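Succinoglycan biosynthesis protein (Bacillus cereus ATCC 14579, PDB 2QGM) is of unknown function but belongs to the erythromycin esterase family, whose members include enzymes that hydrolyse macrolide antibiotics. Local coordinates at residues A[178-183]-A[200-205]; A[232-237]-A[258-263]. All blocks are in the same frame, centred on the assembly; numbering follows the deposited sequence.

Contact 1: residues A[178-183]-A[200-205]; sequences GSFNKV and ENYKEL
F180 and Y202 form a T-shaped (edge-to-face) aromatic pair. F180 supplies the edge and Y202 the face. The ring centroids are 5.2 Å apart and the planes meet at 76°. The edge does not come down on the ring centre. F180 CD1 sits on the side of the ring near its attachment, 3.7 Å from Y202 CG, and F180 CE1 lies 4.0 Å from Y202 CD1. In F180 the ring carbon CG is anti to the carbonyl carbon (chi1 -70°), which carries the ring out from the helix to Y202.

The remaining contacts are apolar. V183 meets the rim of the tyrosine ring, close to its plane, with CG1 3.8 Å from Y202 CE2. The same methyl is 4.0 Å from Y202 OH, so the valine butts against the ring edge between CE2 and the hydroxyl, its side chain at about a right angle to that of Y202. L205 meets the outer end of the phenylalanine edge, CE1 and CZ; CE1 also faces Y202. Its CD2 is 4.0 Å from F180 CE1, near the plane of that ring, and its CG is 4.1 Å from F180 CZ.

The two segments lie on successive helices, 177-190 and 195-203, which run in opposite directions as a helical hairpin. I263 of helix 253-269 also touches both rings. S206 OG hydrogen-bonds the carbonyl oxygens of Y202 and K203. With no polar bond between the segments, the hairpin is joined here by dispersion forces and by the weak attraction of aromatic C-H groups for a ring face.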
ATOM      1  N   GLY A 178       6.058  21.084  -0.359  1.00 19.03           N
ATOM      2  CA  GLY A 178       5.728  20.917   1.045  1.00 18.42           C
ATOM      3  C   GLY A 178       6.774  20.089   1.777  1.00 17.80           C
ATOM      4  O   GLY A 178       7.053  20.334   2.949  1.00 17.09           O
ATOM      5  N   SER A 179       7.356  19.108   1.090  1.00 15.98           N
ATOM      6  CA  SER A 179       8.381  18.259   1.699  1.00 15.47           C
ATOM      7  C   SER A 179       9.651  19.048   1.999  1.00 16.89           C
ATOM      8  O   SER A 179      10.191  18.973   3.095  1.00 16.38           O
ATOM      9  CB  SER A 179       8.712  17.066   0.790  1.00 16.21           C
ATOM     10  OG  SER A 179       7.612  16.170   0.701  1.00 18.13           O
ATOM     11  N   PHE A 180      10.137  19.797   1.019  1.00 17.16           N
ATOM     12  CA  PHE A 180      11.338  20.592   1.227  1.00 19.04           C
ATOM     13  C   PHE A 180      11.113  21.623   2.327  1.00 19.14           C
ATOM     14  O   PHE A 180      11.999  21.876   3.149  1.00 18.38           O
ATOM     15  CB  PHE A 180      11.729  21.276  -0.077  1.00 18.49           C
ATOM     16  CG  PHE A 180      12.250  20.324  -1.107  1.00 17.29           C
ATOM     17  CD1 PHE A 180      13.559  19.847  -1.036  1.00 15.82           C
ATOM     18  CD2 PHE A 180      11.426  19.876  -2.137  1.00 18.47           C
ATOM     19  CE1 PHE A 180      14.036  18.939  -1.973  1.00 16.58           C
ATOM     20  CE2 PHE A 180      11.895  18.965  -3.078  1.00 18.06           C
ATOM     21  CZ  PHE A 180      13.205  18.492  -3.000  1.00 20.58           C
ATOM     22  N   ASN A 181       9.924  22.217   2.340  1.00 18.43           N
ATOM     23  CA  ASN A 181       9.569  23.211   3.348  1.00 21.24           C
ATOM     24  C   ASN A 181       9.443  22.593   4.738  1.00 20.72           C
ATOM     25  O   ASN A 181       9.737  23.241   5.739  1.00 22.65           O
ATOM     26  CB  ASN A 181       8.262  23.908   2.957  1.00 24.27           C
ATOM     27  CG  ASN A 181       8.486  25.090   2.033  1.00 26.31           C
ATOM     28  OD1 ASN A 181       9.347  25.052   1.159  1.00 28.48           O
ATOM     29  ND2 ASN A 181       7.701  26.147   2.222  1.00 28.33           N
ATOM     30  N   LYS A 182       9.015  21.339   4.803  1.00 19.50           N
ATOM     31  CA  LYS A 182       8.888  20.670   6.088  1.00 19.93           C
ATOM     32  C   LYS A 182      10.262  20.691   6.762  1.00 19.65           C
ATOM     33  O   LYS A 182      10.387  21.006   7.952  1.00 20.28           O
ATOM     34  CB  LYS A 182       8.437  19.222   5.892  1.00 20.86           C
ATOM     35  CG  LYS A 182       8.015  18.536   7.177  1.00 24.07           C
ATOM     36  CD  LYS A 182       6.654  19.055   7.618  1.00 26.45           C
ATOM     37  CE  LYS A 182       6.176  18.370   8.885  1.00 29.38           C
ATOM     38  NZ  LYS A 182       4.842  18.887   9.307  1.00 32.32           N
ATOM     39  N   VAL A 183      11.290  20.368   5.980  1.00 18.18           N
ATOM     40  CA  VAL A 183      12.673  20.333   6.463  1.00 18.56           C
ATOM     41  C   VAL A 183      13.200  21.737   6.724  1.00 18.37           C
ATOM     42  O   VAL A 183      13.699  22.030   7.808  1.00 20.91           O
ATOM     43  CB  VAL A 183      13.635  19.673   5.437  1.00 17.14           C
ATOM     44  CG1 VAL A 183      15.051  19.643   6.009  1.00 16.53           C
ATOM     45  CG2 VAL A 183      13.172  18.263   5.095  1.00 15.92           C
ATOM     46  N   GLU A 200      20.766  26.013   0.432  1.00 27.25           N
ATOM     47  CA  GLU A 200      21.672  25.939  -0.706  1.00 29.21           C
ATOM     48  C   GLU A 200      21.630  24.537  -1.307  1.00 28.54           C
ATOM     49  O   GLU A 200      21.570  24.376  -2.524  1.00 29.19           O
ATOM     50  CB  GLU A 200      23.101  26.263  -0.271  1.00 31.56           C
ATOM     51  CG  GLU A 200      24.122  26.116  -1.384  1.00 35.74           C
ATOM     52  CD  GLU A 200      23.946  27.151  -2.475  1.00 38.79           C
ATOM     53  OE1 GLU A 200      24.188  28.344  -2.199  1.00 40.17           O
ATOM     54  OE2 GLU A 200      23.544  26.775  -3.598  1.00 40.45           O
ATOM     55  N   ASN A 201      21.657  23.519  -0.455  1.00 27.25           N
ATOM     56  CA  ASN A 201      21.632  22.145  -0.940  1.00 26.58           C
ATOM     57  C   ASN A 201      20.334  21.721  -1.608  1.00 24.79           C
ATOM     58  O   ASN A 201      20.344  20.820  -2.442  1.00 25.74           O
ATOM     59  CB  ASN A 201      21.947  21.166   0.192  1.00 27.26           C
ATOM     60  CG  ASN A 201      23.423  21.105   0.507  1.00 28.86           C
ATOM     61  OD1 ASN A 201      23.903  21.754   1.438  1.00 30.04           O
ATOM     62  ND2 ASN A 201      24.160  20.338  -0.286  1.00 28.34           N
ATOM     63  N   TYR A 202      19.226  22.364  -1.248  1.00 24.29           N
ATOM     64  CA  TYR A 202      17.912  22.030  -1.814  1.00 23.01           C
ATOM     65  C   TYR A 202      17.388  22.927  -2.934  1.00 23.97           C
ATOM     66  O   TYR A 202      16.469  22.528  -3.655  1.00 22.86           O
ATOM     67  CB  TYR A 202      16.832  22.033  -0.732  1.00 21.18           C
ATOM     68  CG  TYR A 202      16.839  20.873   0.239  1.00 19.13           C
ATOM     69  CD1 TYR A 202      17.480  19.666  -0.056  1.00 19.56           C
ATOM     70  CD2 TYR A 202      16.146  20.969   1.438  1.00 18.77           C
ATOM     71  CE1 TYR A 202      17.417  18.581   0.831  1.00 18.33           C
ATOM     72  CE2 TYR A 202      16.074  19.904   2.323  1.00 18.09           C
ATOM     73  CZ  TYR A 202      16.708  18.715   2.017  1.00 18.79           C
ATOM     74  OH  TYR A 202      16.590  17.675   2.912  1.00 17.56           O
ATOM     75  N   LYS A 203      17.948  24.125  -3.081  1.00 24.24           N
ATOM     76  CA  LYS A 203      17.472  25.072  -4.090  1.00 25.47           C
ATOM     77  C   LYS A 203      17.249  24.537  -5.503  1.00 23.69           C
ATOM     78  O   LYS A 203      16.141  24.614  -6.024  1.00 23.78           O
ATOM     79  CB  LYS A 203      18.394  26.302  -4.156  1.00 25.93           C
ATOM     80  CG  LYS A 203      17.863  27.416  -5.062  1.00 28.44           C
ATOM     81  CD  LYS A 203      18.773  28.643  -5.083  1.00 31.29           C
ATOM     82  CE  LYS A 203      18.231  29.709  -6.030  1.00 31.95           C
ATOM     83  NZ  LYS A 203      19.104  30.917  -6.117  1.00 33.14           N
ATOM     84  N   GLU A 204      18.295  24.016  -6.134  1.00 24.64           N
ATOM     85  CA  GLU A 204      18.166  23.506  -7.496  1.00 24.42           C
ATOM     86  C   GLU A 204      17.400  22.188  -7.542  1.00 22.38           C
ATOM     87  O   GLU A 204      16.505  22.010  -8.362  1.00 21.68           O
ATOM     88  CB  GLU A 204      19.555  23.342  -8.124  1.00 28.34           C
ATOM     89  CG  GLU A 204      20.274  24.664  -8.350  1.00 33.89           C
ATOM     90  CD  GLU A 204      19.626  25.496  -9.442  1.00 37.88           C
ATOM     91  OE1 GLU A 204      19.662  25.067 -10.617  1.00 40.38           O
ATOM     92  OE2 GLU A 204      19.085  26.580  -9.131  1.00 40.80           O
ATOM     93  N   LEU A 205      17.755  21.274  -6.647  1.00 22.24           N
ATOM     94  CA  LEU A 205      17.106  19.974  -6.576  1.00 21.54           C
ATOM     95  C   LEU A 205      15.581  20.072  -6.548  1.00 21.15           C
ATOM     96  O   LEU A 205      14.895  19.381  -7.299  1.00 21.44           O
ATOM     97  CB  LEU A 205      17.588  19.224  -5.331  1.00 20.83           C
ATOM     98  CG  LEU A 205      16.797  17.966  -4.948  1.00 18.13           C
ATOM     99  CD1 LEU A 205      16.888  16.927  -6.065  1.00 17.49           C
ATOM    100  CD2 LEU A 205      17.340  17.409  -3.645  1.00 20.79           C
TER

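Contact 2: residues A[232-237]-A[258-263]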
ATOM      1  N   ARG A 232      23.793  15.130   2.286  1.00 24.43           N
ATOM      2  CA  ARG A 232      24.419  16.129   3.150  1.00 25.47           C
ATOM      3  C   ARG A 232      23.429  16.656   4.186  1.00 24.47           C
ATOM      4  O   ARG A 232      23.719  16.680   5.382  1.00 24.54           O
ATOM      5  CB  ARG A 232      24.941  17.295   2.307  1.00 27.49           C
ATOM      6  CG  ARG A 232      25.820  18.277   3.072  1.00 32.26           C
ATOM      7  CD  ARG A 232      26.069  19.543   2.261  1.00 35.14           C
ATOM      8  NE  ARG A 232      26.319  19.257   0.851  1.00 38.21           N
ATOM      9  CZ  ARG A 232      27.336  18.532   0.396  1.00 38.97           C
ATOM     10  NH1 ARG A 232      28.217  18.014   1.237  1.00 40.06           N
ATOM     11  NH2 ARG A 232      27.462  18.311  -0.906  1.00 39.87           N
ATOM     12  N   VAL A 233      22.258  17.073   3.727  1.00 22.03           N
ATOM     13  CA  VAL A 233      21.239  17.590   4.632  1.00 22.18           C
ATOM     14  C   VAL A 233      20.706  16.529   5.593  1.00 21.87           C
ATOM     15  O   VAL A 233      20.462  16.821   6.761  1.00 21.01           O
ATOM     16  CB  VAL A 233      20.056  18.190   3.858  1.00 21.78           C
ATOM     17  CG1 VAL A 233      19.042  18.773   4.835  1.00 22.90           C
ATOM     18  CG2 VAL A 233      20.557  19.260   2.906  1.00 22.64           C
ATOM     19  N   ALA A 234      20.520  15.304   5.108  1.00 23.23           N
ATOM     20  CA  ALA A 234      20.019  14.232   5.969  1.00 24.65           C
ATOM     21  C   ALA A 234      21.020  14.006   7.096  1.00 26.18           C
ATOM     22  O   ALA A 234      20.633  13.807   8.243  1.00 26.43           O
ATOM     23  CB  ALA A 234      19.815  12.945   5.167  1.00 24.31           C
ATOM     24  N   ARG A 235      22.309  14.043   6.763  1.00 28.58           N
ATOM     25  CA  ARG A 235      23.359  13.856   7.758  1.00 30.19           C
ATOM     26  C   ARG A 235      23.250  14.932   8.828  1.00 30.22           C
ATOM     27  O   ARG A 235      23.295  14.650  10.026  1.00 30.81           O
ATOM     28  CB  ARG A 235      24.738  13.950   7.100  1.00 31.92           C
ATOM     29  CG  ARG A 235      25.067  12.818   6.142  1.00 35.62           C
ATOM     30  CD  ARG A 235      25.384  11.529   6.893  1.00 38.79           C
ATOM     31  NE  ARG A 235      25.781  10.453   5.989  1.00 40.18           N
ATOM     32  CZ  ARG A 235      26.148   9.239   6.383  1.00 40.97           C
ATOM     33  NH1 ARG A 235      26.174   8.937   7.674  1.00 41.42           N
ATOM     34  NH2 ARG A 235      26.490   8.320   5.485  1.00 42.91           N
ATOM     35  N   LEU A 236      23.100  16.170   8.375  1.00 30.05           N
ATOM     36  CA  LEU A 236      23.000  17.329   9.258  1.00 31.23           C
ATOM     37  C   LEU A 236      21.849  17.230  10.249  1.00 30.94           C
ATOM     38  O   LEU A 236      21.883  17.846  11.312  1.00 30.99           O
ATOM     39  CB  LEU A 236      22.831  18.597   8.418  1.00 30.56           C
ATOM     40  CG  LEU A 236      23.989  19.006   7.505  1.00 31.49           C
ATOM     41  CD1 LEU A 236      23.496  20.034   6.503  1.00 32.19           C
ATOM     42  CD2 LEU A 236      25.140  19.563   8.332  1.00 31.78           C
ATOM     43  N   LEU A 237      20.835  16.445   9.908  1.00 31.86           N
ATOM     44  CA  LEU A 237      19.681  16.306  10.776  1.00 31.52           C
ATOM     45  C   LEU A 237      19.548  14.941  11.435  1.00 32.85           C
ATOM     46  O   LEU A 237      18.522  14.642  12.042  1.00 32.81           O
ATOM     47  CB  LEU A 237      18.409  16.618   9.984  1.00 32.03           C
ATOM     48  CG  LEU A 237      18.353  18.007   9.343  1.00 33.20           C
ATOM     49  CD1 LEU A 237      17.112  18.106   8.483  1.00 31.64           C
ATOM     50  CD2 LEU A 237      18.350  19.086  10.423  1.00 34.52           C
ATOM     51  N   ALA A 258      12.750  12.607   8.919  1.00 16.67           N
ATOM     52  CA  ALA A 258      12.183  11.589   8.036  1.00 16.49           C
ATOM     53  C   ALA A 258      12.030  12.096   6.613  1.00 15.08           C
ATOM     54  O   ALA A 258      12.287  11.363   5.659  1.00 14.44           O
ATOM     55  CB  ALA A 258      10.833  11.125   8.568  1.00 17.65           C
ATOM     56  N   THR A 259      11.598  13.347   6.476  1.00 14.05           N
ATOM     57  CA  THR A 259      11.429  13.949   5.162  1.00 14.15           C
ATOM     58  C   THR A 259      12.784  14.131   4.485  1.00 16.09           C
ATOM     59  O   THR A 259      12.928  13.860   3.294  1.00 17.36           O
ATOM     60  CB  THR A 259      10.722  15.307   5.270  1.00 14.19           C
ATOM     61  OG1 THR A 259       9.453  15.123   5.910  1.00 15.05           O
ATOM     62  CG2 THR A 259      10.502  15.906   3.887  1.00 13.23           C
ATOM     63  N   ALA A 260      13.781  14.593   5.234  1.00 16.08           N
ATOM     64  CA  ALA A 260      15.114  14.776   4.654  1.00 16.44           C
ATOM     65  C   ALA A 260      15.619  13.430   4.138  1.00 18.13           C
ATOM     66  O   ALA A 260      16.290  13.354   3.102  1.00 17.83           O
ATOM     67  CB  ALA A 260      16.078  15.333   5.691  1.00 17.15           C
ATOM     68  N   SER A 261      15.291  12.369   4.869  1.00 17.98           N
ATOM     69  CA  SER A 261      15.679  11.027   4.470  1.00 18.31           C
ATOM     70  C   SER A 261      14.906  10.594   3.227  1.00 17.36           C
ATOM     71  O   SER A 261      15.441   9.879   2.386  1.00 16.10           O
ATOM     72  CB  SER A 261      15.438  10.027   5.616  1.00 20.20           C
ATOM     73  OG  SER A 261      16.460  10.098   6.593  1.00 27.17           O
ATOM     74  N   ALA A 262      13.650  11.021   3.103  1.00 14.61           N
ATOM     75  CA  ALA A 262      12.850  10.651   1.937  1.00 14.81           C
ATOM     76  C   ALA A 262      13.418  11.330   0.694  1.00 13.88           C
ATOM     77  O   ALA A 262      13.384  10.782  -0.409  1.00 15.33           O
ATOM     78  CB  ALA A 262      11.394  11.053   2.147  1.00 12.38           C
ATOM     79  N   ILE A 263      13.946  12.530   0.885  1.00 15.91           N
ATOM     80  CA  ILE A 263      14.539  13.272  -0.211  1.00 16.29           C
ATOM     81  C   ILE A 263      15.833  12.569  -0.637  1.00 16.39           C
ATOM     82  O   ILE A 263      16.121  12.456  -1.830  1.00 15.24           O
ATOM     83  CB  ILE A 263      14.794  14.727   0.214  1.00 16.70           C
ATOM     84  CG1 ILE A 263      13.438  15.426   0.394  1.00 15.06           C
ATOM     85  CG2 ILE A 263      15.658  15.444  -0.819  1.00 14.68           C
ATOM     86  CD1 ILE A 263      13.489  16.781   1.074  1.00 16.33           C
TER
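L237 N is shared by two carbonyl oxygens of its own segment. A234 O is 3.1 Å away, and V233 O makes a weak bond at 3.2 Å. The bonding thus slips to a tighter turn as helix 220-236 ends, and L237 is the first residue to leave helical backbone angles. L237 O hydrogen-bonds Y253 OH, at the start of helix 253-269.

Across the contact, A260 CB is the central group. It points at the other helix and fits between two residues there. One is A234, whose CA lies 4.1 Å from A260 CB. The other is L237, whose CD1 also comes to 4.1 Å. L237 reaches it with an extended outer chain, CD1 being anti to CA (chi2 174°). A234 CB in turn lies 4.1 Å from A260 O.

This is close helix-helix packing through small side chains. Helices 220-236 and 253-269 run in roughly opposite directions, and the CA atoms of A234 and A260 are 5.1 Å apart. The two alanines let the backbones come this near.

One residue before A260, T259 turns to other neighbours. Its OG1 hydrogen-bonds W115 NE1 of helix 115-127 and also W255 O, one turn back in its own helix. A260 also touches Y202 of helix 195-203.

Overall arrangement
Both contacts are buried, yet both sit well away from the centre of the chain, about 26 Å for contact 1 and 23 Å for contact 2. They join different helix pairs of one bundle and lie about 10 Å apart, centre to centre. Contact 1 spans a wider gap between backbones with large aromatic and branched side chains. Contact 2 brings two backbones together over alanines and buries less surface. The bundle is continuous: V183 CG1 lies 3.6 Å from L237 CD1, and Y202 packs on V233. Along the chain, contact 1 closes before contact 2 opens.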